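Local coordinates for protein eukaryotic translation initiation factor 2A (Schizosaccharomyces pombe, PDB 3WJ9) that probably directs initiator methionyl-tRNA to 40S ribosomal subunits in a codon-dependent manner, early in the translation of a few specific mRNAs, at residues P94-E97 with T101-Q104; A8-K13 with E35-A40; T133-L138 with Q177-A182; A191-R196 with F213-V218. All coordinates share one frame; numbering follows the deposited sequence.

Interaction 1 (P94-E97 with T101-Q104); sequences PGKE and TPKQ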
# COMPACT_ATOMS: atom_id res chain seq x y z
N PRO A 94 -2.00 -17.13 -14.08
CA PRO A 94 -3.19 -17.93 -14.41
C PRO A 94 -2.95 -18.99 -15.48
O PRO A 94 -1.97 -18.91 -16.22
CB PRO A 94 -4.19 -16.87 -14.92
CG PRO A 94 -3.36 -15.69 -15.28
CD PRO A 94 -2.21 -15.70 -14.32
N GLY A 95 -3.83 -19.98 -15.54
CA GLY A 95 -3.72 -21.07 -16.49
C GLY A 95 -4.88 -22.05 -16.43
O GLY A 95 -5.86 -21.81 -15.72
N LYS A 96 -4.76 -23.14 -17.18
CA LYS A 96 -5.83 -24.14 -17.25
C LYS A 96 -5.33 -25.54 -16.87
O LYS A 96 -4.21 -25.92 -17.19
CB LYS A 96 -6.43 -24.17 -18.66
CG LYS A 96 -6.86 -22.81 -19.19
CD LYS A 96 -8.23 -22.42 -18.66
CE LYS A 96 -8.62 -21.02 -19.11
NZ LYS A 96 -9.08 -20.17 -17.97
N GLU A 97 -6.21 -26.30 -16.22
CA GLU A 97 -5.96 -27.66 -15.73
C GLU A 97 -5.92 -28.73 -16.82
O GLU A 97 -6.39 -28.51 -17.94
CB GLU A 97 -6.99 -28.04 -14.66
CG GLU A 97 -6.90 -27.23 -13.39
CD GLU A 97 -6.07 -27.91 -12.32
OE1 GLU A 97 -5.32 -28.85 -12.66
OE2 GLU A 97 -6.16 -27.51 -11.14
N THR A 101 -9.78 -27.17 -17.06
CA THR A 101 -10.28 -26.32 -15.99
C THR A 101 -9.31 -25.19 -15.66
O THR A 101 -8.12 -25.42 -15.54
CB THR A 101 -10.53 -27.14 -14.70
OG1 THR A 101 -11.27 -28.32 -15.01
CG2 THR A 101 -11.28 -26.32 -13.67
N PRO A 102 -9.82 -23.96 -15.53
CA PRO A 102 -8.96 -22.86 -15.08
C PRO A 102 -8.37 -23.14 -13.70
O PRO A 102 -9.11 -23.54 -12.80
CB PRO A 102 -9.90 -21.65 -15.05
CG PRO A 102 -11.28 -22.22 -15.07
CD PRO A 102 -11.18 -23.49 -15.86
N LYS A 103 -7.07 -22.94 -13.55
CA LYS A 103 -6.39 -23.28 -12.30
C LYS A 103 -6.59 -22.21 -11.23
O LYS A 103 -6.81 -21.04 -11.54
CB LYS A 103 -4.89 -23.49 -12.54
CG LYS A 103 -4.57 -24.26 -13.80
CD LYS A 103 -3.20 -24.93 -13.73
CE LYS A 103 -2.94 -25.52 -12.36
NZ LYS A 103 -1.59 -26.13 -12.28
N GLN A 104 -6.51 -22.63 -9.97
CA GLN A 104 -6.71 -21.71 -8.86
C GLN A 104 -5.44 -20.90 -8.63
O GLN A 104 -4.56 -21.28 -7.85
CB GLN A 104 -7.11 -22.48 -7.60
CG GLN A 104 -8.23 -23.49 -7.83
CD GLN A 104 -9.60 -22.95 -7.44
OE1 GLN A 104 -9.88 -21.76 -7.59
NE2 GLN A 104 -10.46 -23.83 -6.94
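Two backbone hydrogen bonds join Gly95 and Glu97 to Lys103 and Thr101. Lys103 N donates to Gly95 O over 2.7 Å, and the bond is nearly straight at 171°. The second bond, from Glu97 N to Thr101 O, is modelled at 2.2 Å, a doubtful length.

Two CA-H...O contacts accompany these bonds. The Pro102 CA lies 3.3 Å from Gly95 O, and the CA of Lys96 approaches Thr101 O.

This is a single antiparallel bridge. Lys96 and Pro102 form its non-hydrogen-bonded pair, with CA atoms 4.0 Å apart. It draws together the long loop between strands 87-92 and 106-110, in the first WD repeat of the beta-propeller. The loop stands at the surface.

Side chains make the remaining contacts. The Lys96 chain bends at chi2 (-82°). Lys96 CD passes Pro102 CA, and Lys96 NZ ends 3.4 Å from Pro102 CB. The Pro102 ring also touches Val121. Glu97 CB packs on Thr101 CB at 3.7 Å, while Thr101 OG1 turns to a hydrogen bond with Asp99 OD1. Glu97 and Lys103 cross at about a right angle, with Glu97 CG 3.8 Å from Lys103 CG.

The charges do not meet directly. Glu97 OE1 stays 4.6 Å from Lys103 NZ, and it is the methylene CE of Lys103 that lies by the carboxylate. An alanine in place of Glu97 would remove CG and the carboxylate, and would probably leave the Lys103 chain uncovered on that side and its ammonium without this opposite charge nearby.

Interaction 2 (A8-K13 with E35-A40); sequences AYRSSK and EPARNA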
# COMPACT_ATOMS: atom_id res chain seq x y z
N ALA A 8 14.40 -4.88 5.34
CA ALA A 8 14.69 -6.03 4.50
C ALA A 8 15.26 -5.59 3.17
O ALA A 8 15.06 -4.45 2.75
CB ALA A 8 13.44 -6.87 4.29
N TYR A 9 15.98 -6.49 2.50
CA TYR A 9 16.51 -6.20 1.18
C TYR A 9 16.47 -7.45 0.31
O TYR A 9 16.61 -8.56 0.81
CB TYR A 9 17.94 -5.65 1.25
CG TYR A 9 18.98 -6.69 1.60
CD1 TYR A 9 19.29 -6.98 2.92
CD2 TYR A 9 19.67 -7.37 0.60
CE1 TYR A 9 20.24 -7.93 3.24
CE2 TYR A 9 20.63 -8.32 0.91
CZ TYR A 9 20.91 -8.60 2.23
OH TYR A 9 21.86 -9.54 2.54
N ARG A 10 16.29 -7.25 -0.99
CA ARG A 10 16.37 -8.35 -1.94
C ARG A 10 17.01 -7.88 -3.23
O ARG A 10 16.42 -7.12 -3.99
CB ARG A 10 14.99 -8.93 -2.22
CG ARG A 10 15.02 -10.13 -3.16
CD ARG A 10 13.62 -10.64 -3.44
NE ARG A 10 12.80 -9.66 -4.13
CZ ARG A 10 12.73 -9.53 -5.46
NH1 ARG A 10 13.44 -10.34 -6.23
NH2 ARG A 10 11.96 -8.61 -6.00
N SER A 11 18.25 -8.31 -3.46
CA SER A 11 18.94 -7.98 -4.70
C SER A 11 18.97 -9.22 -5.59
O SER A 11 18.62 -10.31 -5.16
CB SER A 11 20.35 -7.48 -4.42
OG SER A 11 21.13 -8.47 -3.78
N SER A 12 19.40 -9.04 -6.83
CA SER A 12 19.54 -10.15 -7.77
C SER A 12 20.51 -11.19 -7.25
O SER A 12 20.53 -12.33 -7.70
CB SER A 12 20.00 -9.64 -9.14
OG SER A 12 21.29 -9.07 -9.06
N LYS A 13 21.32 -10.77 -6.28
CA LYS A 13 22.41 -11.59 -5.77
C LYS A 13 22.08 -12.23 -4.43
O LYS A 13 22.48 -13.36 -4.16
CB LYS A 13 23.66 -10.72 -5.67
CG LYS A 13 24.46 -10.86 -4.40
CD LYS A 13 25.86 -10.35 -4.68
CE LYS A 13 26.74 -10.32 -3.46
NZ LYS A 13 27.87 -9.41 -3.78
N GLU A 35 16.54 -21.85 -4.06
CA GLU A 35 16.14 -21.02 -5.19
C GLU A 35 16.38 -19.54 -4.90
O GLU A 35 16.26 -19.10 -3.76
CB GLU A 35 14.67 -21.25 -5.53
CG GLU A 35 14.26 -22.69 -5.71
CD GLU A 35 14.53 -23.22 -7.10
OE1 GLU A 35 13.81 -24.15 -7.53
OE2 GLU A 35 15.44 -22.70 -7.77
N PRO A 36 16.72 -18.77 -5.94
CA PRO A 36 16.82 -17.32 -5.79
C PRO A 36 15.45 -16.71 -5.50
O PRO A 36 14.46 -17.16 -6.06
CB PRO A 36 17.35 -16.86 -7.15
CG PRO A 36 16.93 -17.93 -8.10
CD PRO A 36 17.01 -19.20 -7.32
N ALA A 37 15.40 -15.72 -4.62
CA ALA A 37 14.14 -15.07 -4.28
C ALA A 37 13.68 -14.17 -5.42
O ALA A 37 14.50 -13.59 -6.13
CB ALA A 37 14.27 -14.28 -2.99
N ARG A 38 12.37 -14.05 -5.58
CA ARG A 38 11.79 -13.25 -6.66
C ARG A 38 10.86 -12.18 -6.12
O ARG A 38 10.44 -11.28 -6.85
CB ARG A 38 11.04 -14.15 -7.65
CG ARG A 38 9.90 -14.92 -7.02
CD ARG A 38 9.07 -15.63 -8.07
NE ARG A 38 9.82 -16.68 -8.76
CZ ARG A 38 9.39 -17.30 -9.85
NH1 ARG A 38 8.22 -16.98 -10.39
NH2 ARG A 38 10.14 -18.25 -10.41
N ASN A 39 10.53 -12.28 -4.84
CA ASN A 39 9.62 -11.35 -4.19
C ASN A 39 9.77 -11.42 -2.67
O ASN A 39 10.30 -12.40 -2.15
CB ASN A 39 8.18 -11.64 -4.61
CG ASN A 39 7.24 -10.49 -4.30
OD1 ASN A 39 7.68 -9.35 -4.11
ND2 ASN A 39 5.95 -10.78 -4.25
N ALA A 40 9.31 -10.39 -1.97
CA ALA A 40 9.39 -10.35 -0.51
C ALA A 40 8.46 -9.30 0.08
O ALA A 40 8.11 -8.32 -0.59
CB ALA A 40 10.82 -10.10 -0.07
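Arg10 reaches from strand 6-11 to the backbone of Ala37, Arg38 and Asn39 on strand 37-42. The two strands belong to different sheets of the beta-propeller. Strand 6-11 pairs with strand 401-406 near the C terminus, the velcro closure by which many propellers shut their ring. Strand 37-42 is the first strand of the next sheet.

From CB, which points toward residues 35-40, the Arg10 chain runs extended, with CG anti to the backbone N (chi1 -177°). The side chain lies against Tyr402 and Ile15. Arg10 CD is the first atom to touch the other segment, 3.7 Å from the methyl CB of Ala37. At chi3 (63°) the chain bends and turns the guanidinium across the backbone. Arg10 NE then comes within 3.5 Å of Asn39 N, which lies over one face of the group. Arg10 CZ lies 3.2 Å from Arg38 O. That oxygen sits above the guanidinium plane, toward its rim, and receives no hydrogen bond from NH1 or NH2.

Opposite Ala52 of strand 48-53 the strand carries two residues, Arg38 and Asn39, a classic beta bulge. The guanidinium rests on this bulge.

The two terminal nitrogens go to different strands. NH2 bonds to Gln403 OE1 on strand 401-406. Arg10 NH1 turns to Ala37 O, near the guanidinium plane, and the bond is weak, 3.4 Å long with an N-H...O angle of 138°.

Interaction 3 (T133-L138 with Q177-A182); sequences TCDESL and QNHAVA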
# COMPACT_ATOMS: atom_id res chain seq x y z
N THR A 133 -10.82 -6.37 6.98
CA THR A 133 -11.09 -5.42 8.05
C THR A 133 -9.87 -5.39 8.95
O THR A 133 -9.02 -6.27 8.87
CB THR A 133 -12.35 -5.81 8.85
OG1 THR A 133 -12.19 -7.13 9.38
CG2 THR A 133 -13.57 -5.78 7.95
N CYS A 134 -9.76 -4.37 9.80
CA CYS A 134 -8.59 -4.23 10.66
C CYS A 134 -8.51 -5.32 11.73
O CYS A 134 -7.42 -5.71 12.14
CB CYS A 134 -8.57 -2.85 11.32
SG CYS A 134 -7.88 -1.56 10.27
N ASP A 135 -9.66 -5.81 12.17
CA ASP A 135 -9.69 -6.90 13.14
C ASP A 135 -9.50 -8.25 12.45
O ASP A 135 -9.51 -9.29 13.11
CB ASP A 135 -11.00 -6.89 13.94
CG ASP A 135 -12.24 -6.88 13.07
OD1 ASP A 135 -12.21 -7.44 11.95
OD2 ASP A 135 -13.26 -6.31 13.51
N GLU A 136 -9.35 -8.22 11.13
CA GLU A 136 -9.08 -9.41 10.33
C GLU A 136 -10.20 -10.44 10.47
O GLU A 136 -9.95 -11.65 10.43
CB GLU A 136 -7.74 -10.02 10.74
CG GLU A 136 -7.01 -10.79 9.66
CD GLU A 136 -5.73 -11.41 10.18
OE1 GLU A 136 -5.81 -12.20 11.14
OE2 GLU A 136 -4.65 -11.10 9.65
N SER A 137 -11.43 -9.97 10.65
CA SER A 137 -12.57 -10.87 10.81
C SER A 137 -13.34 -11.05 9.51
O SER A 137 -14.04 -12.05 9.32
CB SER A 137 -13.51 -10.35 11.90
OG SER A 137 -13.96 -9.04 11.61
N LEU A 138 -13.21 -10.09 8.60
CA LEU A 138 -13.97 -10.12 7.35
C LEU A 138 -13.08 -9.93 6.13
O LEU A 138 -12.16 -9.11 6.14
CB LEU A 138 -15.07 -9.05 7.37
CG LEU A 138 -16.04 -9.08 8.55
CD1 LEU A 138 -17.02 -7.92 8.48
CD2 LEU A 138 -16.78 -10.41 8.60
N GLN A 177 -12.78 1.22 13.12
CA GLN A 177 -13.14 0.23 14.13
C GLN A 177 -14.40 -0.51 13.70
O GLN A 177 -14.45 -1.74 13.72
CB GLN A 177 -13.35 0.88 15.50
CG GLN A 177 -12.06 1.19 16.25
CD GLN A 177 -12.31 1.45 17.72
OE1 GLN A 177 -13.45 1.57 18.16
NE2 GLN A 177 -11.23 1.54 18.49
N ASN A 178 -15.41 0.24 13.30
CA ASN A 178 -16.62 -0.34 12.73
C ASN A 178 -16.47 -0.49 11.23
O ASN A 178 -16.11 0.45 10.52
CB ASN A 178 -17.84 0.51 13.06
CG ASN A 178 -18.36 0.26 14.47
OD1 ASN A 178 -18.97 -0.77 14.74
ND2 ASN A 178 -18.11 1.20 15.37
N HIS A 179 -16.76 -1.69 10.74
CA HIS A 179 -16.47 -2.06 9.36
C HIS A 179 -17.44 -1.41 8.38
O HIS A 179 -18.65 -1.51 8.54
CB HIS A 179 -16.49 -3.58 9.22
CG HIS A 179 -15.93 -4.31 10.40
ND1 HIS A 179 -16.53 -5.42 10.94
CD2 HIS A 179 -14.82 -4.08 11.14
CE1 HIS A 179 -15.82 -5.85 11.96
NE2 HIS A 179 -14.78 -5.05 12.11
N ALA A 180 -16.89 -0.76 7.36
CA ALA A 180 -17.70 -0.12 6.33
C ALA A 180 -17.09 -0.34 4.95
O ALA A 180 -15.93 -0.73 4.83
CB ALA A 180 -17.85 1.37 6.61
N VAL A 181 -17.88 -0.10 3.90
CA VAL A 181 -17.43 -0.33 2.53
C VAL A 181 -17.64 0.90 1.66
O VAL A 181 -18.52 1.73 1.93
CB VAL A 181 -18.18 -1.53 1.90
CG1 VAL A 181 -17.41 -2.07 0.69
CG2 VAL A 181 -18.39 -2.63 2.92
N ALA A 182 -16.82 1.03 0.62
CA ALA A 182 -16.98 2.06 -0.41
C ALA A 182 -16.84 1.41 -1.78
O ALA A 182 -15.89 0.66 -2.03
CB ALA A 182 -15.96 3.15 -0.23
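His179 NE2 donates a hydrogen bond to Asp135 OD2 with the two flat groups nearly perpendicular, their planes 85° apart. The carboxylate oxygen comes in at the edge of the imidazole, near its plane. The modelled length of this bond is doubtful.

The other carboxylate oxygen is held within its own turn. Asp135 OD1 accepts from Thr133 OG1 at 2.6 Å and also from Ser137 N, from opposite faces of its plane. Asp135 CG lies between the backbone N and the carbonyl carbon (chi1 53°), which leaves OD1 beside Ser137 N. The bond from Ser137 N makes an Asx turn, and residues Thr133 to Glu136 form a type I beta turn. Together they fix the carboxylate facing the histidine.

Thr133 CG2 packs over one face of the ring, a CH-pi contact 4.0 Å from the His179 centroid. Leu138 CD1 lies 3.5 Å from His179 ND1. An alanine at His179 would remove the ring, and would probably leave Asp135 OD2 without its donor and the methyl groups of Thr133 and Leu138 without their partner.

The turn joins strands 131-132 and 138-143 of one propeller sheet. His179 comes just before strand 180-185 of the next, and Ile200 touches both His179 and Leu138.

Interaction 4 (A191-R196 with F213-V218); sequences APASVR and FKADKV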
# COMPACT_ATOMS: atom_id res chain seq x y z
N ALA A 191 -26.14 6.84 -18.55
CA ALA A 191 -25.90 6.92 -17.11
C ALA A 191 -24.45 7.26 -16.81
O ALA A 191 -23.53 6.76 -17.46
CB ALA A 191 -26.28 5.60 -16.45
N PRO A 192 -24.24 8.13 -15.82
CA PRO A 192 -22.89 8.49 -15.40
C PRO A 192 -22.34 7.48 -14.39
O PRO A 192 -23.07 6.58 -13.99
CB PRO A 192 -23.08 9.87 -14.76
CG PRO A 192 -24.58 10.08 -14.65
CD PRO A 192 -25.25 8.80 -15.00
N ALA A 193 -21.08 7.63 -14.00
CA ALA A 193 -20.51 6.75 -12.99
C ALA A 193 -21.07 7.10 -11.62
O ALA A 193 -21.62 8.18 -11.43
CB ALA A 193 -19.00 6.85 -13.00
N SER A 194 -20.93 6.18 -10.67
CA SER A 194 -21.47 6.40 -9.33
C SER A 194 -20.56 5.84 -8.24
O SER A 194 -19.83 4.87 -8.44
CB SER A 194 -22.86 5.78 -9.21
OG SER A 194 -23.40 6.01 -7.92
N VAL A 195 -20.62 6.48 -7.07
CA VAL A 195 -19.87 6.05 -5.89
C VAL A 195 -20.84 5.84 -4.73
O VAL A 195 -21.77 6.62 -4.53
CB VAL A 195 -18.79 7.09 -5.50
CG1 VAL A 195 -18.17 6.76 -4.15
CG2 VAL A 195 -17.73 7.18 -6.58
N ARG A 196 -20.61 4.78 -3.95
CA ARG A 196 -21.53 4.38 -2.89
C ARG A 196 -20.82 3.93 -1.62
O ARG A 196 -19.78 3.28 -1.67
CB ARG A 196 -22.44 3.26 -3.40
CG ARG A 196 -23.87 3.42 -2.96
CD ARG A 196 -24.61 4.32 -3.90
NE ARG A 196 -24.83 3.71 -5.21
CZ ARG A 196 -25.82 2.86 -5.46
NH1 ARG A 196 -26.68 2.55 -4.50
NH2 ARG A 196 -25.95 2.33 -6.67
N PHE A 213 -19.75 12.07 -13.57
CA PHE A 213 -19.81 12.10 -15.03
C PHE A 213 -18.43 12.09 -15.66
O PHE A 213 -17.45 12.49 -15.04
CB PHE A 213 -20.56 13.35 -15.50
CG PHE A 213 -21.81 13.60 -14.75
CD1 PHE A 213 -23.02 13.25 -15.29
CD2 PHE A 213 -21.77 14.18 -13.49
CE1 PHE A 213 -24.17 13.47 -14.60
CE2 PHE A 213 -22.92 14.40 -12.80
CZ PHE A 213 -24.11 14.04 -13.36
N LYS A 214 -18.38 11.63 -16.91
CA LYS A 214 -17.13 11.48 -17.63
C LYS A 214 -16.15 10.68 -16.79
O LYS A 214 -14.96 10.98 -16.75
CB LYS A 214 -16.54 12.84 -18.00
CG LYS A 214 -17.34 13.60 -19.04
CD LYS A 214 -16.94 15.06 -19.09
CE LYS A 214 -15.48 15.22 -19.46
NZ LYS A 214 -15.08 16.66 -19.50
N ALA A 215 -16.66 9.67 -16.09
CA ALA A 215 -15.85 8.90 -15.17
C ALA A 215 -15.84 7.42 -15.52
O ALA A 215 -16.84 6.72 -15.33
CB ALA A 215 -16.33 9.10 -13.74
N ASP A 216 -14.71 6.95 -16.04
CA ASP A 216 -14.54 5.54 -16.36
C ASP A 216 -13.83 4.84 -15.21
O ASP A 216 -14.01 3.64 -14.99
CB ASP A 216 -13.75 5.38 -17.66
CG ASP A 216 -14.13 6.41 -18.70
OD1 ASP A 216 -15.34 6.68 -18.87
OD2 ASP A 216 -13.22 6.95 -19.36
N LYS A 217 -13.02 5.60 -14.49
CA LYS A 217 -12.21 5.07 -13.40
C LYS A 217 -12.47 5.80 -12.09
O LYS A 217 -13.27 6.74 -12.04
CB LYS A 217 -10.72 5.16 -13.75
CG LYS A 217 -10.34 4.50 -15.07
CD LYS A 217 -10.68 3.03 -15.08
CE LYS A 217 -9.98 2.32 -16.23
NZ LYS A 217 -10.25 2.96 -17.54
N VAL A 218 -11.77 5.38 -11.04
CA VAL A 218 -11.90 6.00 -9.73
C VAL A 218 -10.69 5.63 -8.86
O VAL A 218 -9.91 4.75 -9.20
CB VAL A 218 -13.20 5.56 -9.03
CG1 VAL A 218 -13.01 4.23 -8.31
CG2 VAL A 218 -13.69 6.63 -8.06
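Pro192 approaches the Phe213 ring obliquely, nearest CD1 and CE1. The two side chains lie side by side and point the same way. Phe213 CE1 is 3.4 Å from Pro192 CG, and Phe213 CD1 is equally near Pro192 CB. The CB of Phe213 starts out away from the other segment. With chi1 at -45°, CG lies beside the backbone N, and this brings the ring back to the proline. Pro192 also rests on Thr211.

Further along, small side chains meet. Ala193 CB touches Ala215 CB at 3.6 Å. The same Ala193 CB lies 3.2 Å from Ala215 O.

Strand 193-199 runs beside strand 206-212 in a four-stranded propeller sheet, and Ala193 and Phe212 share backbone hydrogen bonds. After strand 206-212, at the edge of that sheet, the chain turns back over one sheet face toward strand 220-222. Residues 213-218 lie in this connection. Ala193 and Val195 point toward it, whereas Ser194 points away, and its OG bonds to Lys210 O.

The two backbones diverge along the contact. The CA atoms of Pro192 and Phe213 are 4.8 Å apart, and those of Val195 and Val218 are 8.8 Å apart. Larger side chains bridge the wider end. Val195 CG2 meets Val218 CG2 at 4.3 Å. Both valines also touch Phe184 on strand 180-185 and Val231 on strand 228-233, which probably places them between this sheet and the next blade.

In the fold
The modelled chain is the beta-propeller part of a longer protein. The four contacts follow in series, and none nests in or crosses another. Interaction 2 comes first. It closes a loop of 21 residues and ties the sheet that joins the chain's two ends to the next one. Interaction 1 closes the tip of the surface loop between strands 87-92 and 106-110. Interaction 3 spans the longest separation and links two successive sheets. Interaction 4 covers one face of the second of these and leads on to the following strands. Interactions 3 and 4 share neighbouring strands 180-185 and 193-199, touching at Ala182 CB and Arg196 O. Interactions 2 and 4 lie farthest apart, with centres about 40 Å from each other.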